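Local coordinates for hypothetical fimbrial assembly protein (Parabacteroides distasonis, PDB 3R4R), which is a putative subunit of the fimbrium tip, part of filamentous surface appendages that mediate cell adhesion and biofilm formation, at residues A37-V49 with P136-S148. Sequence-based numbering, arbitrary orientation.
With SO4 (sulfate ion), chain D; EDO (1,2-ethanediol), chain I; EDO (1,2-ethanediol), chain F.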
ATOM      1  N   ALA A  37      -1.662 -12.715   0.653  1.00 58.43           N
ATOM      2  CA  ALA A  37      -0.627 -11.822   1.184  1.00 54.63           C
ATOM      3  C   ALA A  37       0.240 -12.605   2.170  1.00 56.65           C
ATOM      4  O   ALA A  37      -0.305 -13.359   2.984  1.00 60.32           O
ATOM      5  CB  ALA A  37      -1.246 -10.602   1.843  1.00 54.85           C
ATOM      6  N   THR A  38       1.571 -12.490   2.085  1.00 47.22           N
ATOM      7  CA  THR A  38       2.433 -13.245   2.994  1.00 45.89           C
ATOM      8  C   THR A  38       2.487 -12.524   4.343  1.00 51.19           C
ATOM      9  O   THR A  38       2.075 -11.364   4.458  1.00 48.55           O
ATOM     10  CB  THR A  38       3.851 -13.464   2.404  1.00 43.47           C
ATOM     11  OG1 THR A  38       4.612 -12.256   2.429  1.00 40.89           O
ATOM     12  CG2 THR A  38       3.832 -14.076   1.000  1.00 38.72           C
ATOM     13  N   THR A  39       3.010 -13.217   5.364  1.00 51.91           N
ATOM     14  CA  THR A  39       3.183 -12.696   6.720  1.00 52.53           C
ATOM     15  C   THR A  39       4.057 -11.467   6.611  1.00 52.74           C
ATOM     16  O   THR A  39       3.722 -10.462   7.251  1.00 54.11           O
ATOM     17  CB  THR A  39       3.735 -13.781   7.663  1.00 68.47           C
ATOM     18  OG1 THR A  39       2.697 -14.745   7.861  1.00 71.79           O
ATOM     19  CG2 THR A  39       4.125 -13.236   9.038  1.00 68.83           C
ATOM     20  N   GLU A  40       5.096 -11.494   5.736  1.00 45.35           N
ATOM     21  CA  GLU A  40       5.956 -10.320   5.511  1.00 42.68           C
ATOM     22  C   GLU A  40       5.143  -9.128   4.989  1.00 41.72           C
ATOM     23  O   GLU A  40       5.218  -8.040   5.545  1.00 41.16           O
ATOM     24  CB  GLU A  40       7.094 -10.616   4.530  1.00 43.56           C
ATOM     25  CG  GLU A  40       8.131 -11.626   4.974  1.00 62.71           C
ATOM     26  CD  GLU A  40       9.078 -12.001   3.848  1.00 96.14           C
ATOM     27  OE1 GLU A  40       9.774 -11.106   3.314  1.00 87.06           O
ATOM     28  OE2 GLU A  40       9.115 -13.200   3.492  1.00 98.36           O
ATOM     29  N   GLU A  41       4.328  -9.356   3.965  1.00 36.22           N
ATOM     30  CA  GLU A  41       3.528  -8.323   3.311  1.00 35.11           C
ATOM     31  C   GLU A  41       2.431  -7.746   4.241  1.00 39.58           C
ATOM     32  O   GLU A  41       1.944  -6.647   3.977  1.00 40.02           O
ATOM     33  CB  GLU A  41       2.892  -8.884   2.050  1.00 36.16           C
ATOM     34  CG  GLU A  41       3.949  -9.250   1.015  1.00 39.63           C
ATOM     35  CD  GLU A  41       3.466  -9.886  -0.270  1.00 51.56           C
ATOM     36  OE1 GLU A  41       2.388 -10.523  -0.262  1.00 35.52           O
ATOM     37  OE2 GLU A  41       4.202  -9.793  -1.277  1.00 37.85           O
ATOM     38  N   LEU A  42       2.097  -8.440   5.327  1.00 36.25           N
ATOM     39  CA  LEU A  42       1.112  -8.005   6.315  1.00 35.90           C
ATOM     40  C   LEU A  42       1.779  -7.304   7.486  1.00 40.33           C
ATOM     41  O   LEU A  42       1.079  -6.751   8.337  1.00 41.61           O
ATOM     42  CB  LEU A  42       0.288  -9.198   6.842  1.00 37.11           C
ATOM     43  CG  LEU A  42      -0.707  -9.861   5.902  1.00 42.66           C
ATOM     44  CD1 LEU A  42      -1.135 -11.241   6.430  1.00 44.12           C
ATOM     45  CD2 LEU A  42      -1.911  -8.971   5.637  1.00 43.69           C
ATOM     46  N   THR A  43       3.119  -7.354   7.554  1.00 36.84           N
ATOM     47  CA  THR A  43       3.903  -6.806   8.669  1.00 36.64           C
ATOM     48  C   THR A  43       3.913  -5.297   8.654  1.00 39.17           C
ATOM     49  O   THR A  43       4.082  -4.668   7.608  1.00 38.61           O
ATOM     50  CB  THR A  43       5.360  -7.328   8.628  1.00 35.78           C
ATOM     51  OG1 THR A  43       5.311  -8.731   8.776  1.00 42.55           O
ATOM     52  CG2 THR A  43       6.241  -6.780   9.747  1.00 31.61           C
ATOM     53  N   ILE A  44       3.768  -4.735   9.853  1.00 35.78           N
ATOM     54  CA  ILE A  44       3.894  -3.330  10.161  1.00 34.28           C
ATOM     55  C   ILE A  44       5.042  -3.229  11.164  1.00 39.22           C
ATOM     56  O   ILE A  44       4.960  -3.817  12.247  1.00 40.26           O
ATOM     57  CB  ILE A  44       2.568  -2.708  10.647  1.00 38.02           C
ATOM     58  CG1 ILE A  44       1.488  -2.831   9.579  1.00 38.28           C
ATOM     59  CG2 ILE A  44       2.773  -1.229  11.080  1.00 37.64           C
ATOM     60  CD1 ILE A  44       0.119  -2.434  10.053  1.00 46.16           C
ATOM     61  N   GLN A  45       6.128  -2.522  10.778  1.00 34.96           N
ATOM     62  CA  GLN A  45       7.307  -2.353  11.619  1.00 34.41           C
ATOM     63  C   GLN A  45       7.242  -1.026  12.352  1.00 40.43           C
ATOM     64  O   GLN A  45       7.854  -0.889  13.403  1.00 45.06           O
ATOM     65  CB  GLN A  45       8.589  -2.442  10.787  1.00 34.26           C
ATOM     66  CG  GLN A  45       8.817  -3.804  10.141  1.00 47.08           C
ATOM     67  CD  GLN A  45      10.184  -3.920   9.517  1.00 69.67           C
ATOM     68  OE1 GLN A  45      11.215  -3.729  10.163  1.00 72.12           O
ATOM     69  NE2 GLN A  45      10.227  -4.353   8.275  1.00 61.25           N
ATOM     70  N   ASN A  46       6.479  -0.063  11.824  1.00 33.30           N
ATOM     71  CA  ASN A  46       6.309   1.289  12.362  1.00 32.37           C
ATOM     72  C   ASN A  46       5.088   1.963  11.737  1.00 34.12           C
ATOM     73  O   ASN A  46       4.663   1.561  10.662  1.00 35.02           O
ATOM     74  CB  ASN A  46       7.577   2.130  12.105  1.00 32.30           C
ATOM     75  CG  ASN A  46       7.904   2.374  10.646  1.00 43.17           C
ATOM     76  OD1 ASN A  46       7.207   3.102   9.932  1.00 39.90           O
ATOM     77  ND2 ASN A  46       9.028   1.861  10.196  1.00 32.30           N
ATOM     78  N   CYS A  47       4.533   2.973  12.380  1.00 32.09           N
ATOM     79  CA  CYS A  47       3.403   3.717  11.831  1.00 32.62           C
ATOM     80  C   CYS A  47       3.346   5.111  12.439  1.00 34.78           C
ATOM     81  O   CYS A  47       3.930   5.384  13.485  1.00 37.08           O
ATOM     82  CB  CYS A  47       2.067   2.986  12.025  1.00 35.55           C
ATOM     83  SG  CYS A  47       1.547   2.779  13.753  1.00 43.02           S
ATOM     84  N   HIS A  48       2.614   5.979  11.741  1.00 27.76           N
ATOM     85  CA  HIS A  48       2.271   7.333  12.080  1.00 27.40           C
ATOM     86  C   HIS A  48       0.764   7.387  12.231  1.00 34.00           C
ATOM     87  O   HIS A  48       0.045   6.988  11.319  1.00 33.81           O
ATOM     88  CB  HIS A  48       2.809   8.342  11.031  1.00 25.81           C
ATOM     89  CG  HIS A  48       2.330   9.749  11.241  1.00 28.42           C
ATOM     90  ND1 HIS A  48       2.957  10.605  12.121  1.00 29.75           N
ATOM     91  CD2 HIS A  48       1.302  10.403  10.656  1.00 28.71           C
ATOM     92  CE1 HIS A  48       2.282  11.743  12.051  1.00 29.08           C
ATOM     93  NE2 HIS A  48       1.277  11.662  11.198  1.00 29.01           N
ATOM     94  N   VAL A  49       0.284   7.824  13.397  1.00 32.60           N
ATOM     95  CA  VAL A  49      -1.152   7.937  13.647  1.00 33.22           C
ATOM     96  C   VAL A  49      -1.448   9.411  13.882  1.00 36.02           C
ATOM     97  O   VAL A  49      -0.760  10.073  14.656  1.00 36.16           O
ATOM     98  CB  VAL A  49      -1.617   7.020  14.822  1.00 38.10           C
ATOM     99  CG1 VAL A  49      -3.071   7.271  15.201  1.00 39.01           C
ATOM    100  CG2 VAL A  49      -1.395   5.548  14.484  1.00 36.97           C
ATOM    101  N   PRO A 136       8.351   0.802  -2.984  1.00 35.10           N
ATOM    102  CA  PRO A 136       8.122  -0.543  -2.401  1.00 34.26           C
ATOM    103  C   PRO A 136       9.196  -1.554  -2.857  1.00 38.63           C
ATOM    104  O   PRO A 136       9.308  -1.848  -4.037  1.00 38.68           O
ATOM    105  CB  PRO A 136       6.730  -0.919  -2.920  1.00 35.36           C
ATOM    106  CG  PRO A 136       6.527  -0.109  -4.133  1.00 39.75           C
ATOM    107  CD  PRO A 136       7.364   1.127  -4.032  1.00 35.76           C
ATOM    108  N   VAL A 137      10.045  -2.028  -1.924  1.00 36.98           N
ATOM    109  CA  VAL A 137      11.152  -2.942  -2.253  1.00 37.30           C
ATOM    110  C   VAL A 137      11.164  -4.172  -1.309  1.00 42.12           C
ATOM    111  O   VAL A 137      11.293  -5.298  -1.768  1.00 40.93           O
ATOM    112  CB  VAL A 137      12.556  -2.249  -2.205  1.00 41.00           C
ATOM    113  CG1 VAL A 137      13.638  -3.196  -2.769  1.00 41.59           C
ATOM    114  CG2 VAL A 137      12.575  -0.930  -2.950  1.00 40.68           C
ATOM    115  N   THR A 138      11.111  -3.925   0.006  1.00 42.29           N
ATOM    116  CA  THR A 138      11.132  -4.932   1.076  1.00 42.21           C
ATOM    117  C   THR A 138       9.681  -5.303   1.429  1.00 43.48           C
ATOM    118  O   THR A 138       8.876  -4.429   1.753  1.00 42.73           O
ATOM    119  CB  THR A 138      11.917  -4.361   2.277  1.00 52.69           C
ATOM    120  OG1 THR A 138      13.210  -3.931   1.821  1.00 58.23           O
ATOM    121  CG2 THR A 138      12.055  -5.349   3.433  1.00 49.93           C
ATOM    122  N   ALA A 139       9.364  -6.609   1.350  1.00 39.73           N
ATOM    123  CA  ALA A 139       8.044  -7.197   1.624  1.00 38.48           C
ATOM    124  C   ALA A 139       7.547  -6.858   3.038  1.00 39.36           C
ATOM    125  O   ALA A 139       6.369  -6.550   3.206  1.00 39.39           O
ATOM    126  CB  ALA A 139       8.106  -8.711   1.454  1.00 39.39           C
ATOM    127  N   SER A 140       8.455  -6.870   4.027  1.00 33.90           N
ATOM    128  CA  SER A 140       8.165  -6.597   5.434  1.00 34.86           C
ATOM    129  C   SER A 140       8.150  -5.063   5.760  1.00 38.37           C
ATOM    130  O   SER A 140       7.829  -4.689   6.886  1.00 36.87           O
ATOM    131  CB  SER A 140       9.196  -7.304   6.314  1.00 41.20           C
ATOM    132  OG  SER A 140      10.515  -6.987   5.908  1.00 51.37           O
ATOM    133  N   LEU A 141       8.437  -4.189   4.780  1.00 35.31           N
ATOM    134  CA  LEU A 141       8.407  -2.745   5.003  1.00 34.33           C
ATOM    135  C   LEU A 141       7.624  -2.080   3.842  1.00 38.17           C
ATOM    136  O   LEU A 141       8.074  -1.116   3.244  1.00 40.35           O
ATOM    137  CB  LEU A 141       9.829  -2.171   5.162  1.00 34.90           C
ATOM    138  CG  LEU A 141       9.951  -0.750   5.772  1.00 41.58           C
ATOM    139  CD1 LEU A 141       9.605  -0.740   7.272  1.00 42.25           C
ATOM    140  CD2 LEU A 141      11.355  -0.205   5.587  1.00 44.52           C
ATOM    141  N   LEU A 142       6.448  -2.621   3.526  1.00 33.73           N
ATOM    142  CA  LEU A 142       5.529  -2.084   2.514  1.00 31.65           C
ATOM    143  C   LEU A 142       4.568  -1.094   3.177  1.00 37.57           C
ATOM    144  O   LEU A 142       4.028  -1.388   4.244  1.00 41.47           O
ATOM    145  CB  LEU A 142       4.753  -3.195   1.787  1.00 30.00           C
ATOM    146  CG  LEU A 142       5.562  -4.136   0.875  1.00 31.86           C
ATOM    147  CD1 LEU A 142       4.724  -5.354   0.458  1.00 30.38           C
ATOM    148  CD2 LEU A 142       6.221  -3.394  -0.298  1.00 30.41           C
ATOM    149  N   VAL A 143       4.363   0.072   2.562  1.00 29.45           N
ATOM    150  CA  VAL A 143       3.555   1.125   3.147  1.00 28.32           C
ATOM    151  C   VAL A 143       2.070   0.774   2.977  1.00 34.35           C
ATOM    152  O   VAL A 143       1.625   0.375   1.888  1.00 34.08           O
ATOM    153  CB  VAL A 143       3.895   2.534   2.549  1.00 30.00           C
ATOM    154  CG1 VAL A 143       2.947   3.615   3.058  1.00 29.39           C
ATOM    155  CG2 VAL A 143       5.344   2.921   2.847  1.00 28.51           C
ATOM    156  N   LYS A 144       1.316   0.946   4.092  1.00 29.34           N
ATOM    157  CA  LYS A 144      -0.136   0.761   4.189  1.00 28.54           C
ATOM    158  C   LYS A 144      -0.762   2.038   4.743  1.00 32.83           C
ATOM    159  O   LYS A 144      -0.118   2.743   5.521  1.00 30.49           O
ATOM    160  CB  LYS A 144      -0.520  -0.459   5.047  1.00 31.76           C
ATOM    161  CG  LYS A 144       0.057  -1.806   4.604  1.00 37.88           C
ATOM    162  CD  LYS A 144       1.006  -2.336   5.676  1.00 44.48           C
ATOM    163  CE  LYS A 144       1.566  -3.722   5.389  1.00 40.95           C
ATOM    164  NZ  LYS A 144       2.510  -3.745   4.233  1.00 30.53           N
ATOM    165  N   ILE A 145      -1.982   2.377   4.307  1.00 31.41           N
ATOM    166  CA  ILE A 145      -2.644   3.601   4.781  1.00 32.54           C
ATOM    167  C   ILE A 145      -4.149   3.302   5.038  1.00 38.72           C
ATOM    168  O   ILE A 145      -4.742   2.481   4.360  1.00 38.56           O
ATOM    169  CB  ILE A 145      -2.457   4.822   3.800  1.00 35.00           C
ATOM    170  CG1 ILE A 145      -3.097   4.554   2.403  1.00 35.53           C
ATOM    171  CG2 ILE A 145      -0.974   5.258   3.660  1.00 32.67           C
ATOM    172  CD1 ILE A 145      -3.167   5.782   1.511  1.00 30.69           C
ATOM    173  N   GLY A 146      -4.729   3.979   6.019  1.00 37.19           N
ATOM    174  CA  GLY A 146      -6.137   3.827   6.368  1.00 39.09           C
ATOM    175  C   GLY A 146      -6.701   5.033   7.085  1.00 42.16           C
ATOM    176  O   GLY A 146      -5.947   5.792   7.685  1.00 40.43           O
ATOM    177  N   LYS A 147      -8.035   5.213   7.041  1.00 43.07           N
ATOM    178  CA  LYS A 147      -8.720   6.325   7.727  1.00 45.70           C
ATOM    179  C   LYS A 147     -10.083   5.871   8.296  1.00 52.68           C
ATOM    180  O   LYS A 147     -10.834   5.165   7.619  1.00 52.67           O
ATOM    181  CB  LYS A 147      -8.920   7.534   6.790  1.00 47.98           C
ATOM    182  CG  LYS A 147      -9.228   8.842   7.525  1.00 55.56           C
ATOM    183  CD  LYS A 147      -9.404  10.068   6.602  1.00 65.53           C
ATOM    184  CE  LYS A 147     -10.733  10.198   5.871  1.00 88.28           C
ATOM    185  NZ  LYS A 147     -11.030   9.071   4.941  1.00106.03           N
ATOM    186  N   SER A 148     -10.394   6.288   9.542  1.00 51.36           N
ATOM    187  CA  SER A 148     -11.667   5.967  10.200  1.00 54.38           C
ATOM    188  C   SER A 148     -12.197   7.163  11.000  1.00 58.92           C
ATOM    189  O   SER A 148     -11.425   7.917  11.586  1.00 54.89           O
ATOM    190  CB  SER A 148     -11.527   4.757  11.118  1.00 58.75           C
ATOM    191  OG  SER A 148     -11.175   3.596  10.384  1.00 72.84           O
TER
HETATM  192  S   SO4 D 320       3.404 -16.963   5.006  1.00164.26           S
HETATM  193  O1  SO4 D 320       2.248 -16.056   5.015  1.00168.72           O
HETATM  194  O2  SO4 D 320       4.595 -16.247   4.526  1.00168.90           O
HETATM  195  O3  SO4 D 320       3.655 -17.462   6.367  1.00169.89           O
HETATM  196  O4  SO4 D 320       3.115 -18.089   4.113  1.00169.57           O
HETATM  197  C1  EDO I 326     -11.776  10.647   1.933  1.00 77.22           C
HETATM  198  O1  EDO I 326     -10.510  10.264   2.477  1.00 78.12           O
HETATM  199  C2  EDO I 326     -12.362  11.795   2.752  1.00 75.41           C
HETATM  200  O2  EDO I 326     -13.638  12.158   2.209  1.00 77.23           O
HETATM  201  C1  EDO F 322      10.903  -3.251  -7.083  1.00 45.49           C
HETATM  202  O1  EDO F 322      11.645  -2.354  -6.239  1.00 51.71           O
HETATM  203  C2  EDO F 322      10.928  -4.662  -6.502  1.00 43.09           C
HETATM  204  O2  EDO F 322       9.860  -4.883  -5.577  1.00 48.32           O
HETATM  205  O   HOH W   1       4.900  -4.924   4.944  1.00 35.73           O
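Lys144, at the start of strand 144-152, reaches toward the backbone of Glu41 to Thr43, where the short helix 39-42 gives way to loop. CB leaves the strand toward that backbone; the chain bends at chi2 (115°) and again at chi4 (68°), the latter turning NZ to the carbonyls. CD lies against CG1 of Ile44 at 4.0 Å, aliphatic carbon on aliphatic carbon. CE lies 3.3 Å from Glu41 O and close to Thr43 O, and the tip NZ donates to Glu41 O over 3.0 Å, standing above the carbonyl plane. Leu142 O, Gln167 OE1 on strand 161-179 and a water 2.8 Å from NZ also accept from it, so four acceptors share three protons. The water accepts from Leu142 N too and can donate to Thr43 O and Ala139 O. Lysine suits the place: its flexible chain packs on Ile44 and its ammonium serves several acceptors; a methionine here would probably leave Glu41 O and Gln167 OE1 without this donor and the water less firmly fixed. The segments thus join helix 39-42 and the loop before strand 46-52 to the loop entering strand 144-152, within the transthyretin-like fold of this FimA/Mfa1-family protein. Thr38 and Glu41 close the helix start as a capping box: OG1 of Thr38 accepts from Glu41 N, and Glu41 OE1 from Thr38 N. OE1 also forms a salt bridge with Lys171, and OE2 a hydrogen bond with Tyr230 OH. The small Ala139 lets Glu40 pack close, CB to CB 3.8 Å. Gln45, extended beyond CG, lays its amide across Leu141 CD1 and donates from NE2 to Ser140 O (2.8 Å), almost straight at 177° yet far above that carbonyl's plane.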